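Local atomic coordinates of putative triphosphoribosyl-dephospho-coA synthase (Archaeoglobus fulgidus DSM 4304, PDB entry 3H9P), a protein that is of unknown function but belongs to the CitG family, whose members probably bind ATP and make triphosphoribosyl-dephospho-CoA. Residues L63-I68 and A237-L242; G75-I79 and F241-E246; I202-A206 and L218-L222. One frame throughout, in Å; residues are numbered along the deposited sequence.

Interaction 1: L63-I68 and A237-L242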
ATOM      1  N   LEU A  63      16.016  -4.952   6.015  1.00 27.75           N
ATOM      2  CA  LEU A  63      17.079  -3.969   5.882  1.00 29.14           C
ATOM      3  C   LEU A  63      18.453  -4.624   6.087  1.00 30.38           C
ATOM      4  O   LEU A  63      19.391  -4.416   5.279  1.00 31.32           O
ATOM      5  CB  LEU A  63      16.905  -2.795   6.865  1.00 28.85           C
ATOM      6  CG  LEU A  63      15.833  -1.716   6.619  1.00 28.09           C
ATOM      7  CD1 LEU A  63      15.651  -0.789   7.835  1.00 24.50           C
ATOM      8  CD2 LEU A  63      16.173  -0.880   5.347  1.00 23.56           C
ATOM      9  N   LEU A  64      18.577  -5.439   7.122  1.00 29.82           N
ATOM     10  CA  LEU A  64      19.919  -5.932   7.510  1.00 30.12           C
ATOM     11  C   LEU A  64      20.457  -7.059   6.683  1.00 30.15           C
ATOM     12  O   LEU A  64      21.631  -7.094   6.407  1.00 31.77           O
ATOM     13  CB  LEU A  64      19.946  -6.353   8.975  1.00 30.16           C
ATOM     14  CG  LEU A  64      19.874  -5.194   9.979  1.00 30.77           C
ATOM     15  CD1 LEU A  64      19.418  -5.810  11.318  1.00 33.38           C
ATOM     16  CD2 LEU A  64      21.213  -4.457  10.134  1.00 28.32           C
ATOM     17  N   VAL A  65      19.598  -7.982   6.269  1.00 29.55           N
ATOM     18  CA  VAL A  65      20.077  -9.118   5.526  1.00 28.57           C
ATOM     19  C   VAL A  65      20.840  -8.724   4.243  1.00 28.66           C
ATOM     20  O   VAL A  65      21.899  -9.295   3.953  1.00 29.15           O
ATOM     21  CB  VAL A  65      18.912 -10.159   5.338  1.00 28.40           C
ATOM     22  CG1 VAL A  65      19.246 -11.188   4.338  1.00 25.98           C
ATOM     23  CG2 VAL A  65      18.577 -10.783   6.691  1.00 25.37           C
ATOM     24  N   PRO A  66      20.331  -7.754   3.463  1.00 28.81           N
ATOM     25  CA  PRO A  66      21.139  -7.396   2.278  1.00 28.84           C
ATOM     26  C   PRO A  66      22.501  -6.775   2.606  1.00 28.80           C
ATOM     27  O   PRO A  66      23.450  -6.999   1.847  1.00 28.39           O
ATOM     28  CB  PRO A  66      20.274  -6.363   1.555  1.00 28.38           C
ATOM     29  CG  PRO A  66      18.927  -6.663   1.965  1.00 28.39           C
ATOM     30  CD  PRO A  66      19.020  -7.096   3.413  1.00 28.78           C
ATOM     31  N   LEU A  67      22.584  -6.007   3.704  1.00 28.21           N
ATOM     32  CA  LEU A  67      23.868  -5.460   4.130  1.00 28.01           C
ATOM     33  C   LEU A  67      24.779  -6.555   4.644  1.00 27.99           C
ATOM     34  O   LEU A  67      25.952  -6.545   4.348  1.00 26.94           O
ATOM     35  CB  LEU A  67      23.707  -4.378   5.208  1.00 27.14           C
ATOM     36  CG  LEU A  67      22.746  -3.235   4.857  1.00 25.64           C
ATOM     37  CD1 LEU A  67      22.397  -2.419   6.107  1.00 23.21           C
ATOM     38  CD2 LEU A  67      23.203  -2.406   3.672  1.00 19.13           C
ATOM     39  N   ILE A  68      24.223  -7.508   5.400  1.00 27.81           N
ATOM     40  CA  ILE A  68      25.019  -8.604   5.892  1.00 28.44           C
ATOM     41  C   ILE A  68      25.535  -9.512   4.759  1.00 29.41           C
ATOM     42  O   ILE A  68      26.612 -10.085   4.846  1.00 28.79           O
ATOM     43  CB  ILE A  68      24.303  -9.374   6.997  1.00 29.11           C
ATOM     44  CG1 ILE A  68      24.113  -8.404   8.201  1.00 30.96           C
ATOM     45  CG2 ILE A  68      25.153 -10.638   7.397  1.00 27.25           C
ATOM     46  CD1 ILE A  68      23.103  -8.812   9.285  1.00 33.08           C
ATOM     47  N   ALA A 237      18.640   0.589  13.423  1.00 27.79           N
ATOM     48  CA  ALA A 237      19.440  -0.615  13.492  1.00 27.06           C
ATOM     49  C   ALA A 237      20.306  -0.756  12.275  1.00 26.63           C
ATOM     50  O   ALA A 237      21.451  -1.157  12.393  1.00 27.06           O
ATOM     51  CB  ALA A 237      18.527  -1.864  13.646  1.00 26.08           C
ATOM     52  N   SER A 238      19.772  -0.478  11.097  1.00 26.34           N
ATOM     53  CA  SER A 238      20.591  -0.640   9.904  1.00 27.31           C
ATOM     54  C   SER A 238      21.732   0.410   9.904  1.00 27.92           C
ATOM     55  O   SER A 238      22.839   0.117   9.439  1.00 28.17           O
ATOM     56  CB  SER A 238      19.739  -0.566   8.640  1.00 26.43           C
ATOM     57  OG  SER A 238      19.125   0.691   8.515  1.00 29.16           O
ATOM     58  N   SER A 239      21.434   1.620  10.416  1.00 27.35           N
ATOM     59  CA  SER A 239      22.432   2.678  10.598  1.00 27.57           C
ATOM     60  C   SER A 239      23.566   2.267  11.564  1.00 27.15           C
ATOM     61  O   SER A 239      24.713   2.605  11.312  1.00 26.82           O
ATOM     62  CB  SER A 239      21.783   3.964  11.144  1.00 27.61           C
ATOM     63  OG  SER A 239      20.971   4.568  10.185  1.00 27.28           O
ATOM     64  N   ILE A 240      23.211   1.603  12.679  1.00 26.12           N
ATOM     65  CA  ILE A 240      24.175   1.080  13.631  1.00 25.43           C
ATOM     66  C   ILE A 240      25.092   0.090  12.931  1.00 25.45           C
ATOM     67  O   ILE A 240      26.296   0.161  13.066  1.00 25.73           O
ATOM     68  CB  ILE A 240      23.497   0.385  14.867  1.00 25.80           C
ATOM     69  CG1 ILE A 240      22.770   1.398  15.764  1.00 25.22           C
ATOM     70  CG2 ILE A 240      24.553  -0.341  15.738  1.00 23.97           C
ATOM     71  CD1 ILE A 240      21.848   0.769  16.823  1.00 24.85           C
ATOM     72  N   PHE A 241      24.505  -0.826  12.165  1.00 26.23           N
ATOM     73  CA  PHE A 241      25.283  -1.788  11.429  1.00 25.43           C
ATOM     74  C   PHE A 241      26.299  -1.108  10.514  1.00 25.06           C
ATOM     75  O   PHE A 241      27.460  -1.457  10.522  1.00 24.86           O
ATOM     76  CB  PHE A 241      24.454  -2.823  10.647  1.00 24.46           C
ATOM     77  CG  PHE A 241      25.343  -3.855   9.933  1.00 26.60           C
ATOM     78  CD1 PHE A 241      25.925  -4.900  10.637  1.00 25.47           C
ATOM     79  CD2 PHE A 241      25.695  -3.692   8.598  1.00 26.16           C
ATOM     80  CE1 PHE A 241      26.806  -5.813  10.018  1.00 24.67           C
ATOM     81  CE2 PHE A 241      26.571  -4.597   7.957  1.00 25.01           C
ATOM     82  CZ  PHE A 241      27.135  -5.655   8.676  1.00 25.40           C
ATOM     83  N   LEU A 242      25.861  -0.158   9.705  1.00 25.05           N
ATOM     84  CA  LEU A 242      26.836   0.574   8.873  1.00 25.00           C
ATOM     85  C   LEU A 242      27.904   1.307   9.681  1.00 24.66           C
ATOM     86  O   LEU A 242      29.092   1.240   9.341  1.00 25.72           O
ATOM     87  CB  LEU A 242      26.144   1.517   7.884  1.00 24.58           C
ATOM     88  CG  LEU A 242      25.272   0.754   6.880  1.00 23.97           C
ATOM     89  CD1 LEU A 242      24.430   1.672   5.968  1.00 21.30           C
ATOM     90  CD2 LEU A 242      26.152  -0.206   6.047  1.00 20.79           C
TER

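Interaction 2: G75-I79 and F241-E246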
ATOM      1  N   GLY A  75      34.147  -0.547   3.821  1.00 27.52           N
ATOM      2  CA  GLY A  75      33.459   0.311   4.770  1.00 27.06           C
ATOM      3  C   GLY A  75      31.979   0.431   4.441  1.00 27.19           C
ATOM      4  O   GLY A  75      31.440  -0.291   3.599  1.00 26.81           O
HETATM    5  N   MSE A  76      31.339   1.369   5.110  1.00 27.18           N
HETATM    6  CA  MSE A  76      29.889   1.564   5.057  1.00 28.01           C
HETATM    7  C   MSE A  76      29.301   1.931   3.677  1.00 26.94           C
HETATM    8  O   MSE A  76      28.225   1.453   3.319  1.00 25.48           O
HETATM    9  CB  MSE A  76      29.507   2.533   6.169  1.00 28.96           C
HETATM   10  CG  MSE A  76      28.703   3.716   5.789  1.00 33.85           C
HETATM   11 SE   MSE A  76      29.072   5.232   6.942  0.75 42.70          SE
HETATM   12  CE  MSE A  76      28.165   6.567   5.940  1.00 42.34           C
ATOM     13  N   VAL A  77      30.017   2.752   2.901  1.00 26.85           N
ATOM     14  CA  VAL A  77      29.595   3.052   1.527  1.00 26.28           C
ATOM     15  C   VAL A  77      29.786   1.867   0.600  1.00 26.07           C
ATOM     16  O   VAL A  77      28.946   1.605  -0.236  1.00 26.75           O
ATOM     17  CB  VAL A  77      30.246   4.332   0.975  1.00 26.94           C
ATOM     18  CG1 VAL A  77      30.265   4.337  -0.550  1.00 27.22           C
ATOM     19  CG2 VAL A  77      29.474   5.552   1.453  1.00 26.74           C
ATOM     20  N   ASP A  78      30.866   1.125   0.778  1.00 26.35           N
ATOM     21  CA  ASP A  78      31.071  -0.131   0.068  1.00 26.59           C
ATOM     22  C   ASP A  78      30.010  -1.184   0.344  1.00 25.91           C
ATOM     23  O   ASP A  78      29.646  -1.922  -0.568  1.00 26.49           O
ATOM     24  CB  ASP A  78      32.453  -0.687   0.358  1.00 25.92           C
ATOM     25  CG  ASP A  78      33.525   0.207  -0.166  1.00 31.57           C
ATOM     26  OD1 ASP A  78      33.338   0.762  -1.286  1.00 32.97           O
ATOM     27  OD2 ASP A  78      34.539   0.398   0.556  1.00 35.94           O
ATOM     28  N   ILE A  79      29.517  -1.268   1.575  1.00 25.50           N
ATOM     29  CA  ILE A  79      28.578  -2.341   1.908  1.00 25.85           C
ATOM     30  C   ILE A  79      27.263  -2.038   1.230  1.00 26.91           C
ATOM     31  O   ILE A  79      26.658  -2.887   0.564  1.00 26.87           O
ATOM     32  CB  ILE A  79      28.319  -2.434   3.424  1.00 26.17           C
ATOM     33  CG1 ILE A  79      29.626  -2.578   4.225  1.00 25.86           C
ATOM     34  CG2 ILE A  79      27.290  -3.566   3.754  1.00 25.79           C
ATOM     35  CD1 ILE A  79      30.407  -3.766   3.919  1.00 28.69           C
ATOM     36  N   PHE A 241      24.505  -0.826  12.165  1.00 26.23           N
ATOM     37  CA  PHE A 241      25.283  -1.788  11.429  1.00 25.43           C
ATOM     38  C   PHE A 241      26.299  -1.108  10.514  1.00 25.06           C
ATOM     39  O   PHE A 241      27.460  -1.457  10.522  1.00 24.86           O
ATOM     40  CB  PHE A 241      24.454  -2.823  10.647  1.00 24.46           C
ATOM     41  CG  PHE A 241      25.343  -3.855   9.933  1.00 26.60           C
ATOM     42  CD1 PHE A 241      25.925  -4.900  10.637  1.00 25.47           C
ATOM     43  CD2 PHE A 241      25.695  -3.692   8.598  1.00 26.16           C
ATOM     44  CE1 PHE A 241      26.806  -5.813  10.018  1.00 24.67           C
ATOM     45  CE2 PHE A 241      26.571  -4.597   7.957  1.00 25.01           C
ATOM     46  CZ  PHE A 241      27.135  -5.655   8.676  1.00 25.40           C
ATOM     47  N   LEU A 242      25.861  -0.158   9.705  1.00 25.05           N
ATOM     48  CA  LEU A 242      26.836   0.574   8.873  1.00 25.00           C
ATOM     49  C   LEU A 242      27.904   1.307   9.681  1.00 24.66           C
ATOM     50  O   LEU A 242      29.092   1.240   9.341  1.00 25.72           O
ATOM     51  CB  LEU A 242      26.144   1.517   7.884  1.00 24.58           C
ATOM     52  CG  LEU A 242      25.272   0.754   6.880  1.00 23.97           C
ATOM     53  CD1 LEU A 242      24.430   1.672   5.968  1.00 21.30           C
ATOM     54  CD2 LEU A 242      26.152  -0.206   6.047  1.00 20.79           C
ATOM     55  N   ALA A 243      27.510   1.964  10.771  1.00 24.49           N
ATOM     56  CA  ALA A 243      28.496   2.722  11.557  1.00 24.13           C
ATOM     57  C   ALA A 243      29.570   1.797  12.158  1.00 24.07           C
ATOM     58  O   ALA A 243      30.774   2.172  12.241  1.00 23.18           O
ATOM     59  CB  ALA A 243      27.803   3.568  12.645  1.00 23.94           C
ATOM     60  N   LEU A 244      29.118   0.611  12.592  1.00 23.01           N
ATOM     61  CA  LEU A 244      30.012  -0.451  13.119  1.00 23.96           C
ATOM     62  C   LEU A 244      31.024  -0.898  12.088  1.00 24.00           C
ATOM     63  O   LEU A 244      32.220  -1.053  12.395  1.00 24.11           O
ATOM     64  CB  LEU A 244      29.223  -1.685  13.557  1.00 23.15           C
ATOM     65  CG  LEU A 244      28.343  -1.520  14.798  1.00 24.61           C
ATOM     66  CD1 LEU A 244      27.592  -2.791  15.051  1.00 22.39           C
ATOM     67  CD2 LEU A 244      29.184  -1.120  16.031  1.00 24.42           C
ATOM     68  N   ALA A 245      30.551  -1.097  10.864  1.00 23.96           N
ATOM     69  CA  ALA A 245      31.435  -1.559   9.826  1.00 25.63           C
ATOM     70  C   ALA A 245      32.404  -0.478   9.450  1.00 26.02           C
ATOM     71  O   ALA A 245      33.527  -0.772   9.093  1.00 26.02           O
ATOM     72  CB  ALA A 245      30.670  -2.020   8.616  1.00 25.67           C
ATOM     73  N   GLU A 246      31.973   0.776   9.542  1.00 27.51           N
ATOM     74  CA  GLU A 246      32.841   1.901   9.158  1.00 29.08           C
ATOM     75  C   GLU A 246      33.968   2.103  10.189  1.00 29.99           C
ATOM     76  O   GLU A 246      35.107   2.398   9.851  1.00 29.83           O
ATOM     77  CB  GLU A 246      32.003   3.180   8.980  1.00 29.17           C
ATOM     78  CG  GLU A 246      32.771   4.388   8.412  1.00 31.16           C
ATOM     79  CD  GLU A 246      33.436   4.136   7.044  1.00 32.50           C
ATOM     80  OE1 GLU A 246      32.967   3.299   6.244  1.00 31.42           O
ATOM     81  OE2 GLU A 246      34.443   4.810   6.762  1.00 35.16           O
TER
HETATM   82  O   HOH W   1      32.795   3.774   3.635  1.00 37.09           O

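Interaction 3: I202-A206 and L218-L222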
ATOM      1  N   ILE A 202       3.688  12.921  14.493  1.00 36.44           N
ATOM      2  CA  ILE A 202       4.800  12.336  15.245  1.00 35.15           C
ATOM      3  C   ILE A 202       6.074  13.059  14.929  1.00 34.36           C
ATOM      4  O   ILE A 202       6.847  13.372  15.821  1.00 33.82           O
ATOM      5  CB  ILE A 202       4.993  10.833  14.911  1.00 36.08           C
ATOM      6  CG1 ILE A 202       3.716  10.045  15.214  1.00 37.08           C
ATOM      7  CG2 ILE A 202       6.208  10.207  15.685  1.00 32.98           C
ATOM      8  CD1 ILE A 202       3.257  10.209  16.600  1.00 39.97           C
ATOM      9  N   THR A 203       6.312  13.326  13.651  1.00 34.47           N
ATOM     10  CA  THR A 203       7.527  14.028  13.297  1.00 34.06           C
ATOM     11  C   THR A 203       7.558  15.366  14.031  1.00 33.61           C
ATOM     12  O   THR A 203       8.586  15.722  14.603  1.00 33.60           O
ATOM     13  CB  THR A 203       7.707  14.187  11.805  1.00 34.04           C
ATOM     14  OG1 THR A 203       6.707  15.069  11.322  1.00 34.90           O
ATOM     15  CG2 THR A 203       7.583  12.833  11.108  1.00 34.08           C
ATOM     16  N   GLU A 204       6.419  16.054  14.102  1.00 33.25           N
ATOM     17  CA  GLU A 204       6.366  17.368  14.774  1.00 32.85           C
ATOM     18  C   GLU A 204       6.535  17.265  16.283  1.00 32.44           C
ATOM     19  O   GLU A 204       7.149  18.159  16.904  1.00 31.66           O
ATOM     20  CB  GLU A 204       5.094  18.138  14.418  1.00 31.68           C
ATOM     21  CG  GLU A 204       5.033  18.440  12.933  1.00 33.09           C
ATOM     22  CD  GLU A 204       3.673  18.914  12.451  1.00 34.78           C
ATOM     23  OE1 GLU A 204       2.680  18.692  13.170  1.00 35.77           O
ATOM     24  OE2 GLU A 204       3.600  19.502  11.343  1.00 35.81           O
ATOM     25  N   TRP A 205       5.982  16.195  16.867  1.00 31.77           N
ATOM     26  CA  TRP A 205       6.115  15.986  18.309  1.00 32.06           C
ATOM     27  C   TRP A 205       7.525  15.548  18.597  1.00 32.41           C
ATOM     28  O   TRP A 205       8.125  15.990  19.579  1.00 32.46           O
ATOM     29  CB  TRP A 205       5.147  14.930  18.840  1.00 32.70           C
ATOM     30  CG  TRP A 205       3.695  15.271  18.646  1.00 34.66           C
ATOM     31  CD1 TRP A 205       3.144  16.525  18.561  1.00 34.66           C
ATOM     32  CD2 TRP A 205       2.612  14.348  18.520  1.00 34.24           C
ATOM     33  NE1 TRP A 205       1.789  16.433  18.370  1.00 35.96           N
ATOM     34  CE2 TRP A 205       1.433  15.109  18.345  1.00 36.23           C
ATOM     35  CE3 TRP A 205       2.517  12.953  18.545  1.00 33.18           C
ATOM     36  CZ2 TRP A 205       0.164  14.512  18.205  1.00 36.12           C
ATOM     37  CZ3 TRP A 205       1.267  12.363  18.379  1.00 32.66           C
ATOM     38  CH2 TRP A 205       0.109  13.142  18.209  1.00 34.72           C
ATOM     39  N   ALA A 206       8.068  14.693  17.721  1.00 32.26           N
ATOM     40  CA  ALA A 206       9.449  14.246  17.891  1.00 32.50           C
ATOM     41  C   ALA A 206      10.394  15.432  17.891  1.00 31.85           C
ATOM     42  O   ALA A 206      11.268  15.490  18.735  1.00 31.99           O
ATOM     43  CB  ALA A 206       9.878  13.188  16.832  1.00 31.61           C
ATOM     44  N   LEU A 218       6.023  11.497  25.089  1.00 32.04           N
ATOM     45  CA  LEU A 218       5.758  11.068  23.736  1.00 32.10           C
ATOM     46  C   LEU A 218       5.666   9.562  23.670  1.00 31.99           C
ATOM     47  O   LEU A 218       4.705   9.032  23.126  1.00 31.85           O
ATOM     48  CB  LEU A 218       6.815  11.590  22.768  1.00 31.76           C
ATOM     49  CG  LEU A 218       6.681  11.168  21.297  1.00 32.50           C
ATOM     50  CD1 LEU A 218       5.340  11.559  20.675  1.00 31.25           C
ATOM     51  CD2 LEU A 218       7.820  11.797  20.488  1.00 31.26           C
ATOM     52  N   ASP A 219       6.640   8.869  24.248  1.00 32.64           N
ATOM     53  CA  ASP A 219       6.653   7.419  24.167  1.00 33.69           C
ATOM     54  C   ASP A 219       5.349   6.887  24.698  1.00 34.15           C
ATOM     55  O   ASP A 219       4.715   6.034  24.068  1.00 34.55           O
ATOM     56  CB  ASP A 219       7.825   6.842  24.957  1.00 34.43           C
ATOM     57  CG  ASP A 219       9.138   6.955  24.210  1.00 36.73           C
ATOM     58  OD1 ASP A 219       9.090   7.038  22.956  1.00 42.34           O
ATOM     59  OD2 ASP A 219      10.209   6.977  24.864  1.00 36.54           O
ATOM     60  N   GLU A 220       4.928   7.437  25.834  1.00 33.81           N
ATOM     61  CA  GLU A 220       3.694   7.014  26.471  1.00 34.54           C
ATOM     62  C   GLU A 220       2.429   7.393  25.702  1.00 34.10           C
ATOM     63  O   GLU A 220       1.385   6.735  25.858  1.00 33.51           O
ATOM     64  CB  GLU A 220       3.615   7.529  27.902  1.00 34.26           C
ATOM     65  CG  GLU A 220       2.859   6.602  28.788  1.00 37.17           C
ATOM     66  CD  GLU A 220       2.314   7.288  30.023  1.00 38.63           C
ATOM     67  OE1 GLU A 220       3.109   7.937  30.749  1.00 38.78           O
ATOM     68  OE2 GLU A 220       1.085   7.174  30.257  1.00 40.42           O
ATOM     69  N   LYS A 221       2.511   8.451  24.894  1.00 33.63           N
ATOM     70  CA  LYS A 221       1.357   8.830  24.077  1.00 34.06           C
ATOM     71  C   LYS A 221       1.189   7.854  22.915  1.00 33.67           C
ATOM     72  O   LYS A 221       0.083   7.383  22.634  1.00 33.13           O
ATOM     73  CB  LYS A 221       1.457  10.258  23.561  1.00 33.90           C
ATOM     74  CG  LYS A 221       0.127  10.742  22.976  1.00 36.05           C
ATOM     75  CD  LYS A 221       0.308  11.533  21.660  1.00 39.76           C
ATOM     76  CE  LYS A 221      -1.043  11.953  21.098  1.00 39.46           C
ATOM     77  NZ  LYS A 221      -2.105  11.933  22.149  1.00 39.87           N
ATOM     78  N   LEU A 222       2.314   7.572  22.262  1.00 33.63           N
ATOM     79  CA  LEU A 222       2.425   6.564  21.221  1.00 34.01           C
ATOM     80  C   LEU A 222       1.914   5.193  21.682  1.00 33.96           C
ATOM     81  O   LEU A 222       1.189   4.510  20.951  1.00 33.68           O
ATOM     82  CB  LEU A 222       3.885   6.490  20.764  1.00 34.00           C
ATOM     83  CG  LEU A 222       4.301   7.374  19.576  1.00 35.76           C
ATOM     84  CD1 LEU A 222       3.580   8.718  19.534  1.00 35.85           C
ATOM     85  CD2 LEU A 222       5.824   7.548  19.471  1.00 34.33           C
TER

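Interaction 1: L63-I68 and A237-L242
S238 OG is buried against L63 and is gripped by two polar groups, the hydroxyl of S157 on helix 155-167 and the carbonyl of L235 one turn back. OG lies 3.8 Å from L63 CD1, a van der Waals contact and not a polar bond. The serine CB beside it meets L67 CD1 at 4.1 Å.

Helices 58-68 and 230-246 run nearly parallel here. Their axes over the two segments come within 9.9 Å and differ by 19° in direction. The CA atoms of L64 and S238 are 5.8 Å apart, the nearest CA pair across the segments. This is consistent with the small side chain of the serine.

One turn on, F241 lays its ring against L67 and I68. CG is anti to the backbone N (chi1 -178°), which carries the ring over to them. I68 CG1 stands over one face, 4.1 Å above the plane and offset toward the rim. L67 CB approaches obliquely, 4.0 Å from F241 CE2. L64 reaches the stem of the phenylalanine with one methyl, CD2 lying 3.7 Å from F241 CB. L67 CD1 also extends to L242 CG.

Helix 24-33 covers I68, and helix 76-88 covers L67. The helices are therefore joined by hydrophobic packing within the core of an all-helical fold, while the one buried side-chain hydroxyl at the interface finds its partners outside the two segments.

Interaction 2: G75-I79 and F241-E246
G75 sits at the N-cap position of helix 76-88 and lies against E246. Its CA is 3.4 Å from E246 OE1, so the carboxylate comes right up to the glycine backbone. A weak bond from its own N to D78 OD2 links the N-cap residue to the first turn.

M76, built as selenomethionine, makes the central contact. Its backbone N donates to E246 OE1 at 2.8 Å. The bond is fairly straight (163°) and meets the oxygen nearly along the C-O axis. E246 gets there by a bend at chi2 (58°), which turns its carboxylate back to the start of the other helix. The side chain of M76 crosses that of L242 at about a right angle. M76 CB touches L242 CB at 3.9 Å and lies 3.5 Å from L242 O. Further out, SE packs on the aliphatic CB and CG of E246, and the chain runs on to I158 and K162 of helix 155-167.

In this all-helical fold the first turn of helix 76-88 thus abuts the last turn of helix 230-246. The positive end of the first helix probably helps to stabilise the negative carboxylate.

V77 joins in through water 1. Its N donates to the water, and the water donates to E246 OE1 at 2.7 Å. The same carboxylate oxygen therefore serves two successive amides of the first turn, one directly and one through water.

I79, one turn on, faces the apolar side. Its CB lies 4.1 Å from L242 CD2. Its CG2 comes to the edge of the F241 ring, near the ring plane and 4.4 Å from CE2, and the side chain also touches L67 of helix 58-68.

Interaction 3: I202-A206 and L218-L222
I202 and L222 meet at the tightly packed side of a helical hairpin. Helices 196-208 and 212-225 follow each other in the chain and run antiparallel, at 159° over these segments. Their axes come no closer than 11.5 Å over these segments, so side chains make the contact.

On the inner side, I202 CD1 and L222 CD1 are modelled 3.3 Å apart. That is closer than usual for two methyls, and the exact value is doubtful. L218 fits between W205 and A206. With CG anti to the backbone N (chi1 178°), it sends CD2 to A206 CA at 3.9 Å and CD1 to W205 CB and CE3. L182 of helix 171-182 also packs on I202, A206 and L218.

The outer side is more open to solvent. There the indole of W205 meets the aliphatic chain of K221, and the two side chains cross at about a right angle. Y198 adds an edge-to-face contact to the indole. With an alanine at W205, L218 CD1 and the K221 chain would probably lose their aromatic partner, and a gap would open on this outer side. K221 NZ makes a long, weak ion pair with D225. A bend at chi2 (-138°) helps bring K221 CD and CE against the six-membered ring, with CE oblique to the indole and 3.3 Å from W205 CH2.

How the interactions relate
Interactions 1 and 2 are neighbours, with centres about 9 Å apart. Both use helix 230-246 and share F241 and L242. Their other partners, helices 58-68 and 76-88, follow each other in the chain. The near-C-terminal helix therefore packs on two consecutive early helices, and L67 and I79 also touch each other. Interaction 3 lies apart, with its centre about 25 Å from that of interaction 1 and 30 Å from that of interaction 2. It is a local hairpin, nested in sequence within the long loops the other two close. Helix 212-225 is followed in the chain by helix 230-246, so the chain passes from this peripheral hairpin to the helix that packs on helices 58-68 and 76-88.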